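Local coordinates for protein type III pantothenate kinase (Campylobacter jejuni, PDB 2NRH) that probably phosphorylates pantothenate at the expense of ATP, the first step of coenzyme A biosynthesis, working as a homodimer that depends on a monovalent cation, at residues I98-N103 against G108-P113; L160-A165 against K169-T174; L24-F29 against E45-H50. The protein carries 2 engineered substitutions. One frame throughout, in Å; residues are numbered along the deposited sequence.

Contact 1: I98-N103 against G108-P113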
loop_
_atom_site.group_PDB
_atom_site.type_symbol
_atom_site.label_atom_id
_atom_site.label_comp_id
_atom_site.label_asym_id
_atom_site.label_seq_id
_atom_site.Cartn_x
_atom_site.Cartn_y
_atom_site.Cartn_z
ATOM N N ILE B 98 9.549 -7.504 3.121
ATOM C CA ILE B 98 10.678 -6.969 3.900
ATOM C C ILE B 98 10.983 -7.953 5.020
ATOM O O ILE B 98 10.167 -8.207 5.878
ATOM C CB ILE B 98 10.359 -5.552 4.464
ATOM C CG1 ILE B 98 10.045 -4.552 3.365
ATOM C CG2 ILE B 98 11.568 -4.967 5.191
ATOM C CD1 ILE B 98 8.601 -4.293 3.113
ATOM N N ASP B 99 12.147 -8.554 4.998
ATOM C CA ASP B 99 12.526 -9.543 6.034
ATOM C C ASP B 99 13.772 -9.116 6.821
ATOM O O ASP B 99 14.736 -8.550 6.281
ATOM C CB ASP B 99 12.732 -10.914 5.401
ATOM C CG ASP B 99 11.405 -11.575 4.968
ATOM O OD1 ASP B 99 10.633 -11.973 5.885
ATOM O OD2 ASP B 99 11.160 -11.688 3.721
ATOM N N ILE B 100 13.768 -9.424 8.103
ATOM C CA ILE B 100 14.843 -8.963 8.973
ATOM C C ILE B 100 15.708 -10.091 9.497
ATOM O O ILE B 100 15.216 -10.986 10.178
ATOM C CB ILE B 100 14.304 -8.057 10.121
ATOM C CG1 ILE B 100 13.577 -6.807 9.529
ATOM C CG2 ILE B 100 15.474 -7.593 11.021
ATOM C CD1 ILE B 100 12.207 -7.055 8.938
ATOM N N ILE B 101 17.000 -10.045 9.144
ATOM C CA ILE B 101 17.979 -11.036 9.573
ATOM C C ILE B 101 18.993 -10.442 10.583
ATOM O O ILE B 101 19.516 -9.306 10.448
ATOM C CB ILE B 101 18.718 -11.674 8.365
ATOM C CG1 ILE B 101 17.725 -12.019 7.209
ATOM C CG2 ILE B 101 19.562 -12.909 8.787
ATOM C CD1 ILE B 101 16.689 -13.135 7.500
ATOM N N SER B 102 19.234 -11.220 11.629
ATOM C CA SER B 102 20.184 -10.835 12.644
ATOM C C SER B 102 20.842 -12.093 13.068
ATOM O O SER B 102 20.211 -12.963 13.633
ATOM C CB SER B 102 19.526 -10.181 13.833
ATOM O OG SER B 102 20.522 -9.898 14.808
ATOM N N ASN B 103 22.113 -12.219 12.707
ATOM C CA ASN B 103 22.861 -13.319 13.194
ATOM C C ASN B 103 22.390 -14.648 12.620
ATOM O O ASN B 103 22.367 -15.683 13.320
ATOM C CB ASN B 103 22.832 -13.325 14.722
ATOM C CG ASN B 103 24.184 -13.556 15.300
ATOM O OD1 ASN B 103 24.504 -14.668 15.716
ATOM N ND2 ASN B 103 25.024 -12.539 15.243
ATOM N N GLY B 108 11.459 -11.944 11.601
ATOM C CA GLY B 108 10.116 -11.494 11.262
ATOM C C GLY B 108 10.205 -10.763 9.955
ATOM O O GLY B 108 11.291 -10.598 9.417
ATOM N N GLY B 109 9.068 -10.385 9.413
ATOM C CA GLY B 109 9.048 -9.718 8.109
ATOM C C GLY B 109 7.643 -9.234 7.802
ATOM O O GLY B 109 6.669 -9.582 8.522
ATOM N N PHE B 110 7.511 -8.440 6.746
ATOM C CA PHE B 110 6.176 -7.962 6.369
ATOM C C PHE B 110 6.030 -7.666 4.900
ATOM O O PHE B 110 7.015 -7.648 4.158
ATOM C CB PHE B 110 5.737 -6.760 7.193
ATOM C CG PHE B 110 6.683 -5.606 7.127
ATOM C CD1 PHE B 110 6.395 -4.510 6.288
ATOM C CD2 PHE B 110 7.856 -5.597 7.914
ATOM C CE1 PHE B 110 7.282 -3.420 6.209
ATOM C CE2 PHE B 110 8.741 -4.495 7.873
ATOM C CZ PHE B 110 8.475 -3.395 7.014
ATOM N N ILE B 111 4.781 -7.404 4.520
ATOM C CA ILE B 111 4.376 -7.397 3.114
ATOM C C ILE B 111 3.601 -6.134 2.762
ATOM O O ILE B 111 2.732 -5.573 3.536
ATOM C CB ILE B 111 3.524 -8.693 2.720
ATOM C CG1 ILE B 111 4.210 -9.967 3.189
ATOM C CG2 ILE B 111 3.178 -8.740 1.210
ATOM C CD1 ILE B 111 3.275 -11.123 3.221
ATOM N N LEU B 112 3.904 -5.686 1.574
ATOM C CA LEU B 112 3.248 -4.491 1.042
ATOM C C LEU B 112 2.731 -4.802 -0.354
ATOM O O LEU B 112 3.300 -5.657 -1.039
ATOM C CB LEU B 112 4.340 -3.418 0.978
ATOM C CG LEU B 112 4.532 -2.267 1.980
ATOM C CD1 LEU B 112 4.067 -2.581 3.295
ATOM C CD2 LEU B 112 5.964 -1.752 2.024
ATOM N N PRO B 113 1.744 -4.054 -0.852
ATOM C CA PRO B 113 1.554 -4.306 -2.306
ATOM C C PRO B 113 2.781 -3.905 -3.138
ATOM O O PRO B 113 3.545 -2.987 -2.743
ATOM C CB PRO B 113 0.336 -3.406 -2.689
ATOM C CG PRO B 113 -0.327 -3.043 -1.387
ATOM C CD PRO B 113 0.880 -2.957 -0.393
#
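Phe110 CG sits between its own backbone N and carbonyl carbon (chi1 56°), which lays the ring against Ile98 of the neighbouring strand. This torsion brings one ring face over Ile98 CB, offset toward the rim and with CB 4.0 Å from the Phe110 ring centroid, a CH-pi contact. CG1 of Ile98, beside the backbone N (chi1 -59°), leads CD1 to the ring, with Ile98 CD1 to Phe110 CE1 at 3.5 Å. Ile98 CD1 also touches Leu112 CD2, at 3.8 Å.

The backbones pair antiparallel. Ile98 and Phe110 form a hydrogen-bonded pair: Ile98 N gives to Phe110 O at 2.7 Å, and Phe110 N returns a bond to Ile98 O at 2.8 Å. Asp99 faces Gly109 in the next, non-hydrogen-bonded pair. Asp99 OD1 lies 3.5 Å from Gly109 CA. That carboxylate turns to the other side of the sheet from Phe110, where OD1 shares a hydrogen bond with His106 and forms a salt bridge with Arg77, a predicted substrate-binding residue. Tyr152 of the second subunit meets the Phe110 ring, and Gly109 makes backbone hydrogen bonds to that subunit. The pair is a beta hairpin whose strand 105-113 is the outermost within this chain of the second mixed sheet, part of an ASKHA-type (actin-like ATPase) kinase fold.

Contact 2: L160-A165 against K169-T174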
loop_
_atom_site.group_PDB
_atom_site.type_symbol
_atom_site.label_atom_id
_atom_site.label_comp_id
_atom_site.label_asym_id
_atom_site.label_seq_id
_atom_site.Cartn_x
_atom_site.Cartn_y
_atom_site.Cartn_z
ATOM N N LEU B 160 9.687 4.905 4.437
ATOM C CA LEU B 160 9.683 4.946 5.892
ATOM C C LEU B 160 9.574 3.590 6.552
ATOM O O LEU B 160 10.264 3.357 7.557
ATOM C CB LEU B 160 8.611 5.895 6.447
ATOM C CG LEU B 160 8.667 7.400 6.133
ATOM C CD1 LEU B 160 7.387 8.070 6.569
ATOM C CD2 LEU B 160 9.885 8.015 6.810
ATOM N N LEU B 161 8.729 2.693 6.024
ATOM C CA LEU B 161 8.715 1.320 6.537
ATOM C C LEU B 161 10.072 0.674 6.451
ATOM O O LEU B 161 10.497 0.018 7.398
ATOM C CB LEU B 161 7.685 0.426 5.850
ATOM C CG LEU B 161 6.293 0.695 6.374
ATOM C CD1 LEU B 161 5.328 0.381 5.256
ATOM C CD2 LEU B 161 6.002 -0.097 7.690
ATOM N N ILE B 162 10.767 0.836 5.344
ATOM C CA ILE B 162 12.057 0.190 5.277
ATOM C C ILE B 162 13.123 0.821 6.189
ATOM O O ILE B 162 13.965 0.098 6.721
ATOM C CB ILE B 162 12.592 0.119 3.880
ATOM C CG1 ILE B 162 11.753 -0.853 3.039
ATOM C CG2 ILE B 162 14.080 -0.240 3.915
ATOM C CD1 ILE B 162 11.899 -0.576 1.558
ATOM N N LYS B 163 13.062 2.147 6.356
ATOM C CA LYS B 163 13.987 2.889 7.207
ATOM C C LYS B 163 13.824 2.447 8.654
ATOM O O LYS B 163 14.787 2.213 9.356
ATOM C CB LYS B 163 13.758 4.414 7.107
ATOM C CG LYS B 163 15.049 5.241 7.294
ATOM C CD LYS B 163 14.851 6.485 8.132
ATOM C CE LYS B 163 14.387 7.676 7.308
ATOM N NZ LYS B 163 15.407 8.795 7.251
ATOM N N ASP B 164 12.585 2.329 9.068
ATOM C CA ASP B 164 12.262 1.929 10.409
ATOM C C ASP B 164 12.722 0.484 10.704
ATOM O O ASP B 164 13.190 0.196 11.804
ATOM C CB ASP B 164 10.748 2.055 10.578
ATOM C CG ASP B 164 10.280 1.622 11.912
ATOM O OD1 ASP B 164 10.495 2.356 12.892
ATOM O OD2 ASP B 164 9.670 0.549 11.997
ATOM N N ALA B 165 12.585 -0.404 9.717
ATOM C CA ALA B 165 12.876 -1.815 9.911
ATOM C C ALA B 165 14.385 -2.046 9.952
ATOM O O ALA B 165 14.837 -2.962 10.614
ATOM C CB ALA B 165 12.230 -2.673 8.815
ATOM N N LYS B 169 21.708 -1.600 10.510
ATOM C CA LYS B 169 21.557 -2.815 9.691
ATOM C C LYS B 169 21.711 -2.485 8.209
ATOM O O LYS B 169 21.128 -1.526 7.745
ATOM C CB LYS B 169 20.166 -3.413 9.905
ATOM C CG LYS B 169 20.069 -4.558 10.861
ATOM C CD LYS B 169 18.715 -4.535 11.539
ATOM C CE LYS B 169 18.513 -5.846 12.266
ATOM N NZ LYS B 169 19.186 -6.933 11.430
ATOM N N LYS B 170 22.447 -3.302 7.470
ATOM C CA LYS B 170 22.616 -3.126 6.024
ATOM C C LYS B 170 21.338 -3.567 5.329
ATOM O O LYS B 170 20.625 -4.433 5.865
ATOM C CB LYS B 170 23.795 -3.972 5.476
ATOM C CG LYS B 170 25.087 -4.094 6.384
ATOM C CD LYS B 170 26.241 -3.134 5.958
ATOM C CE LYS B 170 27.558 -3.337 6.786
ATOM N NZ LYS B 170 28.632 -4.160 6.109
ATOM N N LEU B 171 21.058 -2.967 4.162
ATOM C CA LEU B 171 19.929 -3.323 3.305
ATOM C C LEU B 171 20.389 -4.032 2.075
ATOM O O LEU B 171 21.365 -3.622 1.451
ATOM C CB LEU B 171 19.199 -2.103 2.823
ATOM C CG LEU B 171 18.152 -1.516 3.731
ATOM C CD1 LEU B 171 17.964 -0.057 3.369
ATOM C CD2 LEU B 171 16.911 -2.290 3.521
ATOM N N TYR B 172 19.676 -5.105 1.728
ATOM C CA TYR B 172 19.868 -5.751 0.471
ATOM C C TYR B 172 18.521 -5.643 -0.259
ATOM O O TYR B 172 17.452 -5.679 0.398
ATOM C CB TYR B 172 20.316 -7.180 0.709
ATOM C CG TYR B 172 21.591 -7.262 1.556
ATOM C CD1 TYR B 172 22.831 -7.397 0.943
ATOM C CD2 TYR B 172 21.549 -7.167 2.951
ATOM C CE1 TYR B 172 23.949 -7.476 1.655
ATOM C CE2 TYR B 172 22.684 -7.230 3.693
ATOM C CZ TYR B 172 23.890 -7.375 3.034
ATOM O OH TYR B 172 25.070 -7.463 3.723
ATOM N N PHE B 173 18.589 -5.453 -1.583
ATOM C CA PHE B 173 17.425 -5.203 -2.396
ATOM C C PHE B 173 17.514 -6.108 -3.592
ATOM O O PHE B 173 18.620 -6.405 -4.051
ATOM C CB PHE B 173 17.373 -3.748 -2.912
ATOM C CG PHE B 173 16.678 -2.801 -1.997
ATOM C CD1 PHE B 173 15.301 -2.629 -2.064
ATOM C CD2 PHE B 173 17.400 -2.064 -1.075
ATOM C CE1 PHE B 173 14.635 -1.736 -1.183
ATOM C CE2 PHE B 173 16.761 -1.188 -0.222
ATOM C CZ PHE B 173 15.355 -1.019 -0.281
ATOM N N THR B 174 16.348 -6.551 -4.075
ATOM C CA THR B 174 16.273 -7.433 -5.261
ATOM C C THR B 174 14.920 -7.254 -5.899
ATOM O O THR B 174 14.074 -6.517 -5.374
ATOM C CB THR B 174 16.604 -8.976 -4.945
ATOM O OG1 THR B 174 16.795 -9.709 -6.163
ATOM C CG2 THR B 174 15.549 -9.663 -4.078
#
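Ile162 is the first residue of 160-165 to touch 169-174, and it carries most of the contact. It points from the helix toward the strand, and its two branches part there. The short branch meets Leu171, with Ile162 CG2 to Leu171 CD2 at 3.5 Å. Leu171 CD1 lies slightly farther from the same methyl, so CG2 rests against both ends of the leucine fork. The long branch is extended (chi2 158°), which carries CD1 on to Phe173. Ile162 CD1 arrives at the ring edge, near the ring plane, 3.9 Å from Phe173 CZ. Isoleucine and phenylalanine approach from opposite directions.

Ala165 comes one turn later, at the end of the helix. Ala165 O lies 4.3 Å from Lys169 CD, a loose contact with the aliphatic part of that lysine. No hydrogen bond joins the two segments, so apolar side chains hold them.

Val90 of strand 87-92 and Phe185 pack on both Ile162 and Phe173. Leu161 also packs on Gly157 of the second subunit. A short connection takes helix 146-165 into strand 171-174, and the helix packs on the mixed sheet that this strand joins, as in the alpha/beta domains of the ASKHA fold.

Contact 3: L24-F29 against E45-H50. Engineered in segment 24-29: Asn25 (natural residue Ser).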
loop_
_atom_site.group_PDB
_atom_site.type_symbol
_atom_site.label_atom_id
_atom_site.label_comp_id
_atom_site.label_asym_id
_atom_site.label_seq_id
_atom_site.Cartn_x
_atom_site.Cartn_y
_atom_site.Cartn_z
ATOM N N LEU B 24 10.521 -16.600 -18.212
ATOM C CA LEU B 24 9.330 -17.069 -18.945
ATOM C C LEU B 24 8.017 -16.796 -18.168
ATOM O O LEU B 24 8.015 -16.768 -16.939
ATOM C CB LEU B 24 9.431 -18.564 -19.280
ATOM C CG LEU B 24 10.760 -19.083 -19.799
ATOM C CD1 LEU B 24 10.737 -20.641 -19.813
ATOM C CD2 LEU B 24 11.050 -18.520 -21.169
ATOM N N ASN B 25 6.906 -16.655 -18.877
ATOM C CA ASN B 25 5.631 -16.606 -18.185
ATOM C C ASN B 25 5.192 -18.031 -17.936
ATOM O O ASN B 25 5.929 -18.939 -18.262
ATOM C CB ASN B 25 4.583 -15.774 -18.926
ATOM C CG ASN B 25 4.163 -16.375 -20.245
ATOM O OD1 ASN B 25 4.122 -17.605 -20.429
ATOM N ND2 ASN B 25 3.835 -15.505 -21.182
ATOM N N ILE B 26 4.010 -18.229 -17.369
ATOM C CA ILE B 26 3.633 -19.560 -16.909
ATOM C C ILE B 26 3.239 -20.522 -18.043
ATOM O O ILE B 26 3.638 -21.670 -17.998
ATOM C CB ILE B 26 2.593 -19.571 -15.691
ATOM C CG1 ILE B 26 3.162 -18.849 -14.423
ATOM C CG2 ILE B 26 2.207 -21.018 -15.293
ATOM C CD1 ILE B 26 4.641 -19.119 -14.170
ATOM N N ASP B 27 2.484 -20.037 -19.033
ATOM C CA ASP B 27 2.251 -20.736 -20.291
ATOM C C ASP B 27 3.562 -21.171 -20.953
ATOM O O ASP B 27 3.748 -22.357 -21.287
ATOM C CB ASP B 27 1.462 -19.839 -21.250
ATOM C CG ASP B 27 0.005 -19.589 -20.786
ATOM O OD1 ASP B 27 -0.495 -20.368 -19.928
ATOM O OD2 ASP B 27 -0.645 -18.606 -21.286
ATOM N N GLN B 28 4.494 -20.234 -21.111
ATOM C CA GLN B 28 5.830 -20.554 -21.632
ATOM C C GLN B 28 6.508 -21.618 -20.774
ATOM O O GLN B 28 7.178 -22.547 -21.295
ATOM C CB GLN B 28 6.702 -19.293 -21.787
ATOM C CG GLN B 28 6.223 -18.362 -22.980
ATOM C CD GLN B 28 6.610 -16.916 -22.830
ATOM O OE1 GLN B 28 7.232 -16.506 -21.836
ATOM N NE2 GLN B 28 6.232 -16.106 -23.815
ATOM N N PHE B 29 6.335 -21.505 -19.451
ATOM C CA PHE B 29 7.048 -22.384 -18.575
ATOM C C PHE B 29 6.506 -23.837 -18.760
ATOM O O PHE B 29 7.251 -24.839 -18.750
ATOM C CB PHE B 29 6.903 -21.937 -17.106
ATOM C CG PHE B 29 7.387 -22.994 -16.111
ATOM C CD1 PHE B 29 8.737 -23.169 -15.880
ATOM C CD2 PHE B 29 6.490 -23.818 -15.471
ATOM C CE1 PHE B 29 9.193 -24.111 -15.006
ATOM C CE2 PHE B 29 6.943 -24.812 -14.564
ATOM C CZ PHE B 29 8.274 -24.962 -14.343
ATOM N N GLU B 45 1.306 -22.900 -6.183
ATOM C CA GLU B 45 0.670 -24.109 -5.679
ATOM C C GLU B 45 0.088 -24.914 -6.835
ATOM O O GLU B 45 -0.158 -26.140 -6.726
ATOM C CB GLU B 45 -0.461 -23.689 -4.781
ATOM C CG GLU B 45 -0.003 -22.835 -3.585
ATOM C CD GLU B 45 0.573 -23.698 -2.507
ATOM O OE1 GLU B 45 -0.082 -24.724 -2.174
ATOM O OE2 GLU B 45 1.681 -23.370 -2.020
ATOM N N HIS B 46 -0.154 -24.197 -7.924
ATOM C CA HIS B 46 -0.801 -24.743 -9.062
ATOM C C HIS B 46 0.147 -25.623 -9.868
ATOM O O HIS B 46 -0.314 -26.409 -10.692
ATOM C CB HIS B 46 -1.413 -23.607 -9.898
ATOM C CG HIS B 46 -2.500 -22.875 -9.181
ATOM N ND1 HIS B 46 -3.730 -23.437 -8.916
ATOM C CD2 HIS B 46 -2.521 -21.652 -8.613
ATOM C CE1 HIS B 46 -4.475 -22.575 -8.250
ATOM N NE2 HIS B 46 -3.754 -21.489 -8.026
ATOM N N LEU B 47 1.456 -25.509 -9.643
ATOM C CA LEU B 47 2.407 -26.158 -10.526
ATOM C C LEU B 47 3.072 -27.328 -9.877
ATOM O O LEU B 47 3.966 -27.945 -10.474
ATOM C CB LEU B 47 3.488 -25.194 -11.089
ATOM C CG LEU B 47 3.170 -23.936 -11.931
ATOM C CD1 LEU B 47 4.436 -23.229 -12.301
ATOM C CD2 LEU B 47 2.323 -24.193 -13.177
ATOM N N LYS B 48 2.667 -27.619 -8.648
ATOM C CA LYS B 48 3.237 -28.738 -7.904
ATOM C C LYS B 48 3.141 -30.156 -8.563
ATOM O O LYS B 48 4.126 -30.881 -8.591
ATOM C CB LYS B 48 2.734 -28.724 -6.473
ATOM C CG LYS B 48 3.327 -27.571 -5.655
ATOM C CD LYS B 48 2.972 -27.751 -4.187
ATOM C CE LYS B 48 3.100 -26.450 -3.310
ATOM N NZ LYS B 48 4.228 -25.496 -3.591
ATOM N N GLU B 49 1.984 -30.518 -9.121
ATOM C CA GLU B 49 1.799 -31.772 -9.855
ATOM C C GLU B 49 2.680 -31.820 -11.115
ATOM O O GLU B 49 3.362 -32.808 -11.425
ATOM C CB GLU B 49 0.336 -31.860 -10.284
ATOM C CG GLU B 49 -0.491 -32.973 -9.634
ATOM C CD GLU B 49 -0.763 -34.149 -10.597
ATOM O OE1 GLU B 49 0.218 -34.784 -11.066
ATOM O OE2 GLU B 49 -1.961 -34.448 -10.862
ATOM N N HIS B 50 2.621 -30.733 -11.868
ATOM C CA HIS B 50 3.423 -30.623 -13.047
ATOM C C HIS B 50 4.888 -30.842 -12.767
ATOM O O HIS B 50 5.550 -31.530 -13.508
ATOM C CB HIS B 50 3.234 -29.280 -13.734
ATOM C CG HIS B 50 4.119 -29.112 -14.930
ATOM N ND1 HIS B 50 3.795 -29.624 -16.168
ATOM C CD2 HIS B 50 5.342 -28.533 -15.064
ATOM C CE1 HIS B 50 4.761 -29.326 -17.024
ATOM N NE2 HIS B 50 5.708 -28.659 -16.381
HETATM O O HOH W 1 8.100 -27.245 -17.498
#
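Leu47 lies between Ile26 and Phe29, where helix 26-30 meets the start of helix 48-53 and the residue before it, beside the first mixed sheet of this ASKHA-type kinase. Helix 26-30 follows strand 21-25, and helix 48-53 follows strand 38-42.

Apolar contacts come first. The two methyls of Leu47 divide the work. CD2 touches the short branch of Ile26, with Leu47 CD2 to Ile26 CG2 at 3.8 Å. CD1 meets the Phe29 ring obliquely, with Leu47 CD1 to Phe29 CE2 at 3.7 Å. Phe29 CG lies opposite its backbone N (chi1 168°), which sends the ring toward Leu47 and His50. Ile8, in the predicted ATP-binding segment, packs on both Leu47 and Phe29, so this cluster backs onto strand 4-8.

The aromatic pair is looser. The rings of Phe29 and His50 have centroids 6.0 Å apart and planes at 65°, and their nearest atoms are Phe29 CE2 and His50 CD2, 4.1 Å apart.

Polar bonds within one segment fix the start of helix 26-30. Asn25, an engineered residue where the natural one is Ser, takes the N-cap position. Asn25 OD1 accepts from Gln28 N at 2.7 Å, nearly straight. Gln28 OE1 accepts from Asn25 N at 3.0 Å, which completes a capping box.

A water makes the polar link across the contact. It lies in the plane of the His50 ring, at its edge, 3.0 Å from NE2 of His50, and it donates to the carbonyl O of Phe29 at 2.8 Å.

Contacts 1 and 2 are buried and belong to the same mixed sheet. Contact 3 is only partly buried and lies on the other side of the chain's centre, beside the first sheet. Helix 146-165, part of contact 2, packs on contact 1 through Leu161, which touches Phe110 and Leu112. Both also touch the second subunit, which contact 3 does not. Their chemistry differs. Contact 1 joins strands, so backbone hydrogen bonds lead and side chains add to them. Contact 2 sets a helix on a sheet mainly through apolar side chains, without a hydrogen bond between its segments. Contact 3 joins helix 26-30 to the start of helix 48-53 through a small apolar cluster, with a water bridge.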